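Local coordinates for kinesin-like protein Nod (Drosophila melanogaster, PDB 3DC4), which binds and hydrolyses ATP through its kinesin motor domain, binds microtubules and their plus ends, and is required to segregate non-exchange chromosomes in meiosis, at residues K54-D59 with F63-A68; A81-L86 with S235-V240; M276-G281 with I285-S290; H221-I226 with T294-S299. All coordinates share one frame; numbering follows the deposited sequence.

Contact 1: residues K54-D59 with F63-A68; sequences KSLIVD and FHFDHA
K54 joins F63-A68 through both its backbone and its side chain. Its carbonyl O receives the amide N of F65 at 3.0 Å in an almost straight bond (178° at the hydrogen), while the extended side chain lies along the backbone of F65 and D66, with CG 3.5 Å from D66 O. The ammonium NZ and the carboxylate of D66 do not touch; one water accepts from NZ and donates to OD2, and D66 OD1 is held by K333. Next, S55 is the non-hydrogen-bonded partner of H64. Its OG comes within 3.0 Å of H64 CD2, obliquely to the imidazole, but bonds to D52. L56 then forms the hydrogen-bonded pair with F63, donating from N to F63 O (3.0 Å) and accepting F63 N at its own O (2.8 Å). With chi1 at 57°, CG sits between the backbone N and the carbonyl carbon, and the side chain can reach back along the strands: CG packs on F63 CB, and CD2 is about equally near F65 CD2 (4.0 Å) and A68 CB (4.1 Å). V58 brings CB to the edge of the F63 ring, at CE2. Helix 319-335 covers this apolar side, touching V58, F63 and F65. Strands 55-58 and 61-64 form a beta hairpin in a three-stranded antiparallel sheet, the small lobe found beside the main sheet in kinesin motor domains.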
loop_
_atom_site.group_PDB
_atom_site.type_symbol
_atom_site.label_atom_id
_atom_site.label_comp_id
_atom_site.label_asym_id
_atom_site.label_seq_id
_atom_site.Cartn_x
_atom_site.Cartn_y
_atom_site.Cartn_z
ATOM N N LYS A 54 18.858 -4.053 6.650
ATOM C CA LYS A 54 17.447 -4.239 6.971
ATOM C C LYS A 54 17.143 -3.895 8.417
ATOM O O LYS A 54 16.032 -4.131 8.902
ATOM C CB LYS A 54 17.066 -5.693 6.741
ATOM C CG LYS A 54 17.386 -6.221 5.359
ATOM C CD LYS A 54 17.087 -7.693 5.310
ATOM C CE LYS A 54 17.332 -8.277 3.928
ATOM N NZ LYS A 54 17.082 -9.751 3.966
ATOM N N SER A 55 18.138 -3.338 9.093
ATOM C CA SER A 55 18.035 -3.017 10.505
ATOM C C SER A 55 18.201 -1.556 10.848
ATOM O O SER A 55 18.866 -0.798 10.143
ATOM C CB SER A 55 19.096 -3.804 11.276
ATOM O OG SER A 55 19.102 -5.159 10.870
ATOM N N LEU A 56 17.619 -1.176 11.974
ATOM C CA LEU A 56 17.727 0.189 12.443
ATOM C C LEU A 56 17.567 0.213 13.946
ATOM O O LEU A 56 17.023 -0.719 14.541
ATOM C CB LEU A 56 16.669 1.086 11.790
ATOM C CG LEU A 56 15.202 0.700 11.944
ATOM C CD1 LEU A 56 14.366 1.965 11.886
ATOM C CD2 LEU A 56 14.784 -0.281 10.861
ATOM N N ILE A 57 18.049 1.285 14.554
ATOM C CA ILE A 57 17.970 1.441 15.991
ATOM C C ILE A 57 17.327 2.771 16.299
ATOM O O ILE A 57 17.725 3.805 15.765
ATOM C CB ILE A 57 19.362 1.396 16.627
ATOM C CG1 ILE A 57 19.986 0.022 16.376
ATOM C CG2 ILE A 57 19.261 1.687 18.130
ATOM C CD1 ILE A 57 21.457 -0.050 16.688
ATOM N N VAL A 58 16.305 2.728 17.139
ATOM C CA VAL A 58 15.598 3.927 17.545
ATOM C C VAL A 58 15.394 3.823 19.046
ATOM O O VAL A 58 14.889 2.822 19.542
ATOM C CB VAL A 58 14.235 4.044 16.838
ATOM C CG1 VAL A 58 13.485 5.263 17.356
ATOM C CG2 VAL A 58 14.445 4.167 15.332
ATOM N N ASP A 59 15.822 4.858 19.757
ATOM C CA ASP A 59 15.710 4.913 21.207
ATOM C C ASP A 59 16.272 3.633 21.834
ATOM O O ASP A 59 15.656 3.032 22.711
ATOM C CB ASP A 59 14.242 5.126 21.601
ATOM C CG ASP A 59 14.083 5.642 23.017
ATOM O OD1 ASP A 59 14.916 6.460 23.456
ATOM O OD2 ASP A 59 13.112 5.236 23.689
ATOM N N PHE A 63 15.441 -2.782 15.472
ATOM C CA PHE A 63 14.359 -3.265 14.624
ATOM C C PHE A 63 14.898 -3.957 13.380
ATOM O O PHE A 63 15.846 -3.474 12.748
ATOM C CB PHE A 63 13.473 -2.089 14.218
ATOM C CG PHE A 63 12.731 -1.482 15.364
ATOM C CD1 PHE A 63 11.565 -2.068 15.841
ATOM C CD2 PHE A 63 13.209 -0.339 15.986
ATOM C CE1 PHE A 63 10.888 -1.523 16.927
ATOM C CE2 PHE A 63 12.541 0.213 17.072
ATOM C CZ PHE A 63 11.376 -0.381 17.542
ATOM N N HIS A 64 14.289 -5.088 13.033
ATOM C CA HIS A 64 14.707 -5.850 11.860
ATOM C C HIS A 64 13.546 -6.144 10.936
ATOM O O HIS A 64 12.595 -6.816 11.320
ATOM C CB HIS A 64 15.335 -7.179 12.268
ATOM C CG HIS A 64 16.489 -7.036 13.203
ATOM N ND1 HIS A 64 16.340 -7.035 14.572
ATOM C CD2 HIS A 64 17.810 -6.869 12.966
ATOM C CE1 HIS A 64 17.523 -6.872 15.139
ATOM N NE2 HIS A 64 18.431 -6.768 14.187
ATOM N N PHE A 65 13.637 -5.659 9.709
ATOM C CA PHE A 65 12.584 -5.902 8.738
ATOM C C PHE A 65 13.175 -6.456 7.452
ATOM O O PHE A 65 14.266 -7.015 7.460
ATOM C CB PHE A 65 11.841 -4.607 8.470
ATOM C CG PHE A 65 11.304 -3.975 9.713
ATOM C CD1 PHE A 65 10.409 -4.665 10.518
ATOM C CD2 PHE A 65 11.718 -2.710 10.101
ATOM C CE1 PHE A 65 9.932 -4.107 11.698
ATOM C CE2 PHE A 65 11.245 -2.142 11.283
ATOM C CZ PHE A 65 10.352 -2.846 12.078
ATOM N N ASP A 66 12.455 -6.311 6.348
ATOM C CA ASP A 66 12.947 -6.814 5.071
ATOM C C ASP A 66 13.693 -5.742 4.303
ATOM O O ASP A 66 14.504 -6.046 3.429
ATOM C CB ASP A 66 11.791 -7.316 4.218
ATOM C CG ASP A 66 11.088 -8.496 4.849
ATOM O OD1 ASP A 66 9.911 -8.348 5.240
ATOM O OD2 ASP A 66 11.718 -9.566 4.974
ATOM N N HIS A 67 13.405 -4.485 4.630
ATOM C CA HIS A 67 14.028 -3.341 3.972
ATOM C C HIS A 67 14.082 -2.169 4.936
ATOM O O HIS A 67 13.111 -1.895 5.628
ATOM C CB HIS A 67 13.204 -2.906 2.752
ATOM C CG HIS A 67 13.057 -3.961 1.701
ATOM N ND1 HIS A 67 14.090 -4.322 0.862
ATOM C CD2 HIS A 67 12.003 -4.741 1.357
ATOM C CE1 HIS A 67 13.679 -5.278 0.048
ATOM N NE2 HIS A 67 12.417 -5.550 0.327
ATOM N N ALA A 68 15.221 -1.490 4.995
ATOM C CA ALA A 68 15.363 -0.312 5.847
ATOM C C ALA A 68 15.991 0.752 4.947
ATOM O O ALA A 68 17.188 0.697 4.643
ATOM C CB ALA A 68 16.259 -0.609 7.054
HETATM O O HOH W 1 14.253 -10.336 4.715
#

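Contact 2: residues A81-L86 with S235-V240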
loop_
_atom_site.group_PDB
_atom_site.type_symbol
_atom_site.label_atom_id
_atom_site.label_comp_id
_atom_site.label_asym_id
_atom_site.label_seq_id
_atom_site.Cartn_x
_atom_site.Cartn_y
_atom_site.Cartn_z
ATOM N N ALA A 81 13.308 -1.930 -5.494
ATOM C CA ALA A 81 13.534 -2.927 -4.458
ATOM C C ALA A 81 12.272 -3.495 -3.842
ATOM O O ALA A 81 12.181 -4.692 -3.585
ATOM C CB ALA A 81 14.405 -2.343 -3.347
ATOM N N LEU A 82 11.289 -2.636 -3.621
ATOM C CA LEU A 82 10.080 -3.056 -2.945
ATOM C C LEU A 82 8.853 -3.406 -3.762
ATOM O O LEU A 82 8.113 -4.329 -3.407
ATOM C CB LEU A 82 9.702 -1.977 -1.935
ATOM C CG LEU A 82 8.597 -2.328 -0.947
ATOM C CD1 LEU A 82 9.107 -3.411 0.003
ATOM C CD2 LEU A 82 8.199 -1.080 -0.182
ATOM N N ILE A 83 8.630 -2.697 -4.859
ATOM C CA ILE A 83 7.426 -2.931 -5.637
ATOM C C ILE A 83 7.591 -3.641 -6.970
ATOM O O ILE A 83 6.780 -4.494 -7.315
ATOM C CB ILE A 83 6.694 -1.588 -5.850
ATOM C CG1 ILE A 83 6.483 -0.905 -4.494
ATOM C CG2 ILE A 83 5.359 -1.809 -6.543
ATOM C CD1 ILE A 83 5.489 -1.619 -3.563
ATOM N N LEU A 84 8.637 -3.303 -7.712
ATOM C CA LEU A 84 8.863 -3.927 -9.010
ATOM C C LEU A 84 8.662 -5.446 -8.984
ATOM O O LEU A 84 8.002 -6.001 -9.866
ATOM C CB LEU A 84 10.267 -3.591 -9.529
ATOM C CG LEU A 84 10.588 -4.194 -10.899
ATOM C CD1 LEU A 84 9.625 -3.646 -11.947
ATOM C CD2 LEU A 84 12.028 -3.878 -11.276
ATOM N N PRO A 85 9.213 -6.138 -7.971
ATOM C CA PRO A 85 9.049 -7.595 -7.897
ATOM C C PRO A 85 7.584 -8.039 -7.905
ATOM O O PRO A 85 7.259 -9.118 -8.394
ATOM C CB PRO A 85 9.749 -7.959 -6.589
ATOM C CG PRO A 85 10.855 -6.939 -6.530
ATOM C CD PRO A 85 10.114 -5.665 -6.907
ATOM N N LEU A 86 6.703 -7.201 -7.368
ATOM C CA LEU A 86 5.281 -7.526 -7.320
ATOM C C LEU A 86 4.615 -7.436 -8.687
ATOM O O LEU A 86 3.586 -8.067 -8.923
ATOM C CB LEU A 86 4.553 -6.595 -6.354
ATOM C CG LEU A 86 4.971 -6.654 -4.885
ATOM C CD1 LEU A 86 4.159 -5.639 -4.096
ATOM C CD2 LEU A 86 4.759 -8.066 -4.333
ATOM N N SER A 235 -6.585 -9.557 -11.381
ATOM C CA SER A 235 -5.605 -9.376 -10.322
ATOM C C SER A 235 -5.586 -7.901 -9.975
ATOM O O SER A 235 -5.854 -7.042 -10.819
ATOM C CB SER A 235 -4.219 -9.857 -10.762
ATOM O OG SER A 235 -3.828 -9.282 -11.996
ATOM N N ARG A 236 -5.287 -7.612 -8.719
ATOM C CA ARG A 236 -5.287 -6.242 -8.255
ATOM C C ARG A 236 -3.975 -5.827 -7.626
ATOM O O ARG A 236 -3.302 -6.631 -6.984
ATOM C CB ARG A 236 -6.382 -6.051 -7.198
ATOM C CG ARG A 236 -7.775 -6.581 -7.554
ATOM C CD ARG A 236 -8.660 -6.604 -6.297
ATOM N NE ARG A 236 -10.029 -7.062 -6.535
ATOM C CZ ARG A 236 -10.370 -8.321 -6.795
ATOM N NH1 ARG A 236 -11.647 -8.634 -6.993
ATOM N NH2 ARG A 236 -9.440 -9.269 -6.860
ATOM N N MET A 237 -3.608 -4.571 -7.837
ATOM C CA MET A 237 -2.432 -4.020 -7.192
ATOM C C MET A 237 -3.014 -2.877 -6.385
ATOM O O MET A 237 -3.306 -1.811 -6.920
ATOM C CB MET A 237 -1.388 -3.468 -8.168
ATOM C CG MET A 237 -0.334 -2.641 -7.424
ATOM S SD MET A 237 1.321 -2.667 -8.106
ATOM C CE MET A 237 1.869 -4.355 -7.709
ATOM N N ASN A 238 -3.206 -3.126 -5.096
ATOM C CA ASN A 238 -3.766 -2.139 -4.195
ATOM C C ASN A 238 -2.670 -1.260 -3.614
ATOM O O ASN A 238 -1.781 -1.745 -2.914
ATOM C CB ASN A 238 -4.479 -2.828 -3.034
ATOM C CG ASN A 238 -5.553 -3.795 -3.500
ATOM O OD1 ASN A 238 -6.519 -3.396 -4.155
ATOM N ND2 ASN A 238 -5.381 -5.070 -3.180
ATOM N N ILE A 239 -2.748 0.031 -3.903
ATOM C CA ILE A 239 -1.796 0.991 -3.382
ATOM C C ILE A 239 -2.557 1.711 -2.285
ATOM O O ILE A 239 -3.463 2.514 -2.554
ATOM C CB ILE A 239 -1.346 1.989 -4.468
ATOM C CG1 ILE A 239 -0.668 1.222 -5.608
ATOM C CG2 ILE A 239 -0.374 3.005 -3.882
ATOM C CD1 ILE A 239 0.514 0.370 -5.165
ATOM N N VAL A 240 -2.199 1.404 -1.045
ATOM C CA VAL A 240 -2.876 1.987 0.103
ATOM C C VAL A 240 -2.072 3.065 0.818
ATOM O O VAL A 240 -0.911 2.863 1.167
ATOM C CB VAL A 240 -3.234 0.887 1.108
ATOM C CG1 VAL A 240 -4.150 1.444 2.178
ATOM C CG2 VAL A 240 -3.883 -0.278 0.375
#
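The backbones of L86 and M237 keep well apart, 8.5 Å between their CA atoms, as expected where a helical segment packs over a strand of a central sheet and leaves the space between to side chains. M237 does most of the bridging. Its CG is anti to the backbone N (chi1 168°), which sends the chain out from strand 234-241 toward 81-86; a further bend about the CG-SD bond (chi3 -71°) turns the terminal methyl onto the helical segment. There CE meets L86 at the root of its side chain, 3.7 Å from CB. The sulfur lies farther back, 4.4 Å from the CG2 branch of I83, a loose approach beside the close one of the methyl. I83 and L86 thus receive neighbouring atoms of the same thioether, and they are themselves tied by a backbone bond from L86 N to I83 O of 2.7 Å. Around the contact, I83 also leans on A98 of strand 96-101 and on I127 of helix 127-141, while M237 touches C96. A polar tie between the same two elements lies close by, from S235 OG to L90 O. Between 81-86 and 235-240 themselves the chemistry is purely apolar: 119 Å² is buried, nearly all of it on I83, L86 and M237, which implies attraction by dispersion and exclusion of water; the contact itself adds little directional constraint, which here comes from polar bonds such as that of S235.

Contact 3: residues M276-G281 with I285-S290; sequences MSMAAG and IPYRDS
The C-terminal end of helix 267-279 and the loop that returns from it meet through S277 and M278 on one side and I285, P286 and Y287 on the other. The helix closes in a Schellman motif, with H282 N reaching S277 O, a weak bond from G281 N to M278 O, and G281 itself in a positive-phi conformation. After this reversal the chain comes back beside the last turn, where the CA atoms of S277 and I285 are 5.8 Å apart. S277 turns CB and OG to the proline ring: OG lies 3.3 Å from P286 CD, a carbon contact, while its hydrogen bond goes back along the helix to K273 O. The next side chain, M278, lays its CG against the end of I285, 3.8 Å from CD1, the two chains crossing at a slant. I285 divides its branches between two neighbours. Its CG1 branch is beside the backbone N (chi1 -52°) and carries CD1 to M278, whereas CG2 sits over the centre of the Y287 ring, 3.4 Å above its plane. At the far end of that ring the phenol OH lies 4.4 Å from M278 SD and is bonded to L300 O. P286 forms the centre of an inverse gamma turn, with Y287 N bonded to I285 O at 2.7 Å, before the 3-10 segment 287-289 leads to S290, the N-cap of the next helix. This helix-loop-helix corresponds to the region that in kinesins typically contributes to the microtubule-binding face.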
loop_
_atom_site.group_PDB
_atom_site.type_symbol
_atom_site.label_atom_id
_atom_site.label_comp_id
_atom_site.label_asym_id
_atom_site.label_seq_id
_atom_site.Cartn_x
_atom_site.Cartn_y
_atom_site.Cartn_z
ATOM N N MET A 276 -2.773 -13.475 10.812
ATOM C CA MET A 276 -2.618 -14.534 11.799
ATOM C C MET A 276 -3.705 -15.597 11.673
ATOM O O MET A 276 -3.417 -16.793 11.660
ATOM C CB MET A 276 -2.645 -13.939 13.205
ATOM C CG MET A 276 -1.464 -13.043 13.514
ATOM S SD MET A 276 -1.537 -12.415 15.202
ATOM C CE MET A 276 -1.257 -13.936 16.129
ATOM N N SER A 277 -4.953 -15.149 11.586
ATOM C CA SER A 277 -6.095 -16.043 11.457
ATOM C C SER A 277 -5.930 -17.000 10.285
ATOM O O SER A 277 -6.329 -18.160 10.363
ATOM C CB SER A 277 -7.378 -15.233 11.278
ATOM O OG SER A 277 -7.637 -14.437 12.422
ATOM N N MET A 278 -5.340 -16.507 9.203
ATOM C CA MET A 278 -5.126 -17.325 8.017
ATOM C C MET A 278 -4.054 -18.373 8.275
ATOM O O MET A 278 -4.211 -19.539 7.910
ATOM C CB MET A 278 -4.709 -16.442 6.840
ATOM C CG MET A 278 -5.808 -15.532 6.327
ATOM S SD MET A 278 -5.209 -14.331 5.125
ATOM C CE MET A 278 -4.999 -15.374 3.665
ATOM N N ALA A 279 -2.964 -17.951 8.907
ATOM C CA ALA A 279 -1.861 -18.853 9.214
ATOM C C ALA A 279 -2.316 -20.007 10.099
ATOM O O ALA A 279 -2.104 -21.173 9.770
ATOM C CB ALA A 279 -0.742 -18.085 9.896
ATOM N N ALA A 280 -2.945 -19.675 11.222
ATOM C CA ALA A 280 -3.423 -20.682 12.162
ATOM C C ALA A 280 -4.688 -21.364 11.649
ATOM O O ALA A 280 -5.184 -22.311 12.260
ATOM C CB ALA A 280 -3.689 -20.040 13.518
ATOM N N GLY A 281 -5.202 -20.876 10.524
ATOM C CA GLY A 281 -6.406 -21.446 9.950
ATOM C C GLY A 281 -7.558 -21.462 10.935
ATOM O O GLY A 281 -8.012 -22.528 11.346
ATOM N N ILE A 285 -12.093 -15.764 9.103
ATOM C CA ILE A 285 -11.209 -14.605 9.031
ATOM C C ILE A 285 -11.942 -13.321 9.406
ATOM O O ILE A 285 -12.997 -13.012 8.851
ATOM C CB ILE A 285 -10.626 -14.459 7.614
ATOM C CG1 ILE A 285 -10.006 -15.788 7.179
ATOM C CG2 ILE A 285 -9.574 -13.357 7.591
ATOM C CD1 ILE A 285 -9.532 -15.806 5.747
ATOM N N PRO A 286 -11.380 -12.549 10.352
ATOM C CA PRO A 286 -11.975 -11.291 10.816
ATOM C C PRO A 286 -11.910 -10.147 9.807
ATOM O O PRO A 286 -11.455 -9.051 10.130
ATOM C CB PRO A 286 -11.189 -10.994 12.087
ATOM C CG PRO A 286 -9.827 -11.502 11.743
ATOM C CD PRO A 286 -10.124 -12.829 11.073
ATOM N N TYR A 287 -12.374 -10.404 8.589
ATOM C CA TYR A 287 -12.367 -9.382 7.550
ATOM C C TYR A 287 -13.215 -8.174 7.944
ATOM O O TYR A 287 -12.833 -7.030 7.689
ATOM C CB TYR A 287 -12.885 -9.960 6.225
ATOM C CG TYR A 287 -11.933 -10.925 5.546
ATOM C CD1 TYR A 287 -12.327 -12.227 5.238
ATOM C CD2 TYR A 287 -10.639 -10.528 5.194
ATOM C CE1 TYR A 287 -11.457 -13.108 4.597
ATOM C CE2 TYR A 287 -9.761 -11.401 4.554
ATOM C CZ TYR A 287 -10.177 -12.689 4.259
ATOM O OH TYR A 287 -9.318 -13.564 3.632
ATOM N N ARG A 288 -14.361 -8.425 8.570
ATOM C CA ARG A 288 -15.253 -7.340 8.964
ATOM C C ARG A 288 -14.821 -6.565 10.203
ATOM O O ARG A 288 -15.545 -5.688 10.675
ATOM C CB ARG A 288 -16.681 -7.871 9.141
ATOM C CG ARG A 288 -17.323 -8.283 7.827
ATOM C CD ARG A 288 -18.827 -8.433 7.954
ATOM N NE ARG A 288 -19.468 -8.603 6.651
ATOM C CZ ARG A 288 -20.783 -8.579 6.456
ATOM N NH1 ARG A 288 -21.603 -8.391 7.481
ATOM N NH2 ARG A 288 -21.277 -8.741 5.234
ATOM N N ASP A 289 -13.640 -6.882 10.725
ATOM C CA ASP A 289 -13.126 -6.174 11.892
ATOM C C ASP A 289 -12.893 -4.702 11.555
ATOM O O ASP A 289 -12.851 -3.855 12.446
ATOM C CB ASP A 289 -11.824 -6.820 12.377
ATOM C CG ASP A 289 -12.043 -7.756 13.553
ATOM O OD1 ASP A 289 -13.183 -8.230 13.723
ATOM O OD2 ASP A 289 -11.078 -8.020 14.302
ATOM N N SER A 290 -12.749 -4.399 10.268
ATOM C CA SER A 290 -12.539 -3.022 9.824
ATOM C C SER A 290 -12.890 -2.876 8.355
ATOM O O SER A 290 -12.906 -3.852 7.612
ATOM C CB SER A 290 -11.081 -2.596 10.012
ATOM O OG SER A 290 -10.253 -3.205 9.037
#

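Contact 4: residues H221-I226 with T294-S299; sequences HAIVTI and TVLQAS
Strand 220-229 of the central sheet carries I223, which faces the end of helix 291-295 and meets V295 and L296 there. The strand begins within the SSRSH sequence of kinesin switch I, which ends at H221. I223 makes the contact with two of its branches. Its CG1 arm, beside the backbone N (chi1 -59°), extends to CD1, which stands 4.3 Å from CG1 of V295. The same rotation leaves CG2 anti to the backbone N, where it meets CD2 of L296 at 4.1 Å. The valine therefore takes the tip of the isoleucine and the leucine its shorter branch, in light, purely apolar packing across backbones that stay well separated, 9.2 Å between the CA atoms of I223 and V295. This is alpha/beta packing on one face of the kinesin P-loop NTPase sheet; the side chains of A222 and V224 point to the other face, where V224 meets L128 of helix 127-141. The segment 294-299 leaves the regular helix at L296 but stays compact, since Q297 N bonds to T294 O and S299 N to L296 O (2.9 Å). Polar bonds flank this apolar patch. N238, on the adjacent strand 234-241, joins T225 OG1 through OD1 and S299 OG through ND2, so one buried amide bridges the strand and the post-helix turn with both of its polar atoms. The I223 side chain lies about 12 Å from the bound magnesium ion.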
loop_
_atom_site.group_PDB
_atom_site.type_symbol
_atom_site.label_atom_id
_atom_site.label_comp_id
_atom_site.label_asym_id
_atom_site.label_seq_id
_atom_site.Cartn_x
_atom_site.Cartn_y
_atom_site.Cartn_z
ATOM N N HIS A 221 -8.315 7.491 4.744
ATOM C CA HIS A 221 -7.413 6.554 4.077
ATOM C C HIS A 221 -7.727 6.498 2.593
ATOM O O HIS A 221 -8.882 6.649 2.192
ATOM C CB HIS A 221 -7.567 5.155 4.672
ATOM C CG HIS A 221 -7.555 5.139 6.166
ATOM N ND1 HIS A 221 -6.430 5.433 6.904
ATOM C CD2 HIS A 221 -8.544 4.904 7.059
ATOM C CE1 HIS A 221 -6.727 5.378 8.192
ATOM N NE2 HIS A 221 -8.003 5.060 8.312
ATOM N N ALA A 222 -6.700 6.293 1.776
ATOM C CA ALA A 222 -6.899 6.204 0.334
ATOM C C ALA A 222 -6.418 4.869 -0.194
ATOM O O ALA A 222 -5.382 4.354 0.231
ATOM C CB ALA A 222 -6.178 7.335 -0.368
ATOM N N ILE A 223 -7.184 4.318 -1.127
ATOM C CA ILE A 223 -6.852 3.044 -1.733
ATOM C C ILE A 223 -7.027 3.140 -3.242
ATOM O O ILE A 223 -8.153 3.135 -3.750
ATOM C CB ILE A 223 -7.761 1.927 -1.199
ATOM C CG1 ILE A 223 -7.603 1.835 0.325
ATOM C CG2 ILE A 223 -7.404 0.599 -1.863
ATOM C CD1 ILE A 223 -8.724 1.091 1.036
ATOM N N VAL A 224 -5.918 3.271 -3.957
ATOM C CA VAL A 224 -5.973 3.335 -5.409
ATOM C C VAL A 224 -5.545 1.955 -5.875
ATOM O O VAL A 224 -4.469 1.465 -5.526
ATOM C CB VAL A 224 -5.021 4.405 -5.978
ATOM C CG1 VAL A 224 -5.048 4.366 -7.493
ATOM C CG2 VAL A 224 -5.442 5.778 -5.491
ATOM N N THR A 225 -6.407 1.318 -6.648
ATOM C CA THR A 225 -6.125 -0.017 -7.129
ATOM C C THR A 225 -5.997 -0.101 -8.633
ATOM O O THR A 225 -6.858 0.379 -9.375
ATOM C CB THR A 225 -7.220 -0.999 -6.681
ATOM O OG1 THR A 225 -7.211 -1.088 -5.255
ATOM C CG2 THR A 225 -6.992 -2.381 -7.278
ATOM N N ILE A 226 -4.893 -0.700 -9.064
ATOM C CA ILE A 226 -4.643 -0.924 -10.474
ATOM C C ILE A 226 -5.172 -2.332 -10.715
ATOM O O ILE A 226 -4.685 -3.296 -10.118
ATOM C CB ILE A 226 -3.139 -0.867 -10.793
ATOM C CG1 ILE A 226 -2.639 0.569 -10.636
ATOM C CG2 ILE A 226 -2.879 -1.386 -12.203
ATOM C CD1 ILE A 226 -1.150 0.747 -10.941
ATOM N N THR A 294 -12.096 -5.253 4.904
ATOM C CA THR A 294 -13.294 -5.662 4.186
ATOM C C THR A 294 -13.105 -5.312 2.708
ATOM O O THR A 294 -13.308 -6.151 1.831
ATOM C CB THR A 294 -14.544 -4.944 4.742
ATOM O OG1 THR A 294 -14.778 -5.379 6.088
ATOM C CG2 THR A 294 -15.772 -5.267 3.902
ATOM N N VAL A 295 -12.692 -4.077 2.439
ATOM C CA VAL A 295 -12.459 -3.633 1.068
ATOM C C VAL A 295 -11.353 -4.454 0.407
ATOM O O VAL A 295 -11.432 -4.774 -0.779
ATOM C CB VAL A 295 -12.069 -2.145 1.029
ATOM C CG1 VAL A 295 -11.700 -1.739 -0.396
ATOM C CG2 VAL A 295 -13.228 -1.299 1.537
ATOM N N LEU A 296 -10.327 -4.807 1.175
ATOM C CA LEU A 296 -9.219 -5.576 0.625
ATOM C C LEU A 296 -9.387 -7.083 0.848
ATOM O O LEU A 296 -8.441 -7.844 0.687
ATOM C CB LEU A 296 -7.896 -5.100 1.249
ATOM C CG LEU A 296 -7.551 -3.613 1.071
ATOM C CD1 LEU A 296 -6.277 -3.285 1.831
ATOM C CD2 LEU A 296 -7.388 -3.290 -0.416
ATOM N N GLN A 297 -10.593 -7.514 1.200
ATOM C CA GLN A 297 -10.856 -8.927 1.455
ATOM C C GLN A 297 -10.425 -9.848 0.319
ATOM O O GLN A 297 -9.816 -10.891 0.559
ATOM C CB GLN A 297 -12.340 -9.143 1.730
ATOM C CG GLN A 297 -12.650 -10.518 2.276
ATOM C CD GLN A 297 -14.122 -10.704 2.528
ATOM O OE1 GLN A 297 -14.794 -9.789 2.997
ATOM N NE2 GLN A 297 -14.634 -11.893 2.224
ATOM N N ALA A 298 -10.746 -9.465 -0.914
ATOM C CA ALA A 298 -10.391 -10.269 -2.077
ATOM C C ALA A 298 -8.884 -10.308 -2.300
ATOM O O ALA A 298 -8.378 -11.208 -2.965
ATOM C CB ALA A 298 -11.087 -9.726 -3.325
ATOM N N SER A 299 -8.165 -9.332 -1.754
ATOM C CA SER A 299 -6.719 -9.298 -1.928
ATOM C C SER A 299 -5.973 -9.928 -0.754
ATOM O O SER A 299 -4.789 -10.237 -0.861
ATOM C CB SER A 299 -6.250 -7.859 -2.147
ATOM O OG SER A 299 -6.779 -7.359 -3.364
#

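Contacts 2 and 4 belong to the core, their centres 12 Å apart, and pack helical segments on adjacent strands 234-241 and 220-229. Both rely on a few apolar side chains, and an asparagine of contact 2 ties into contact 4. Contacts 1 and 3 lie farther out, their centres each about 19 Å from the centre of the chain and 27 Å apart. Contact 1, peripheral yet largely buried, is dominated by backbone hydrogen bonds and buries much the most surface, whereas contact 3, only partly buried, combines a helix end with a turning loop. Touches also link contact 1 to 2, through H67 and L82, and 3 to 4, through Y287 with T294 and Q297.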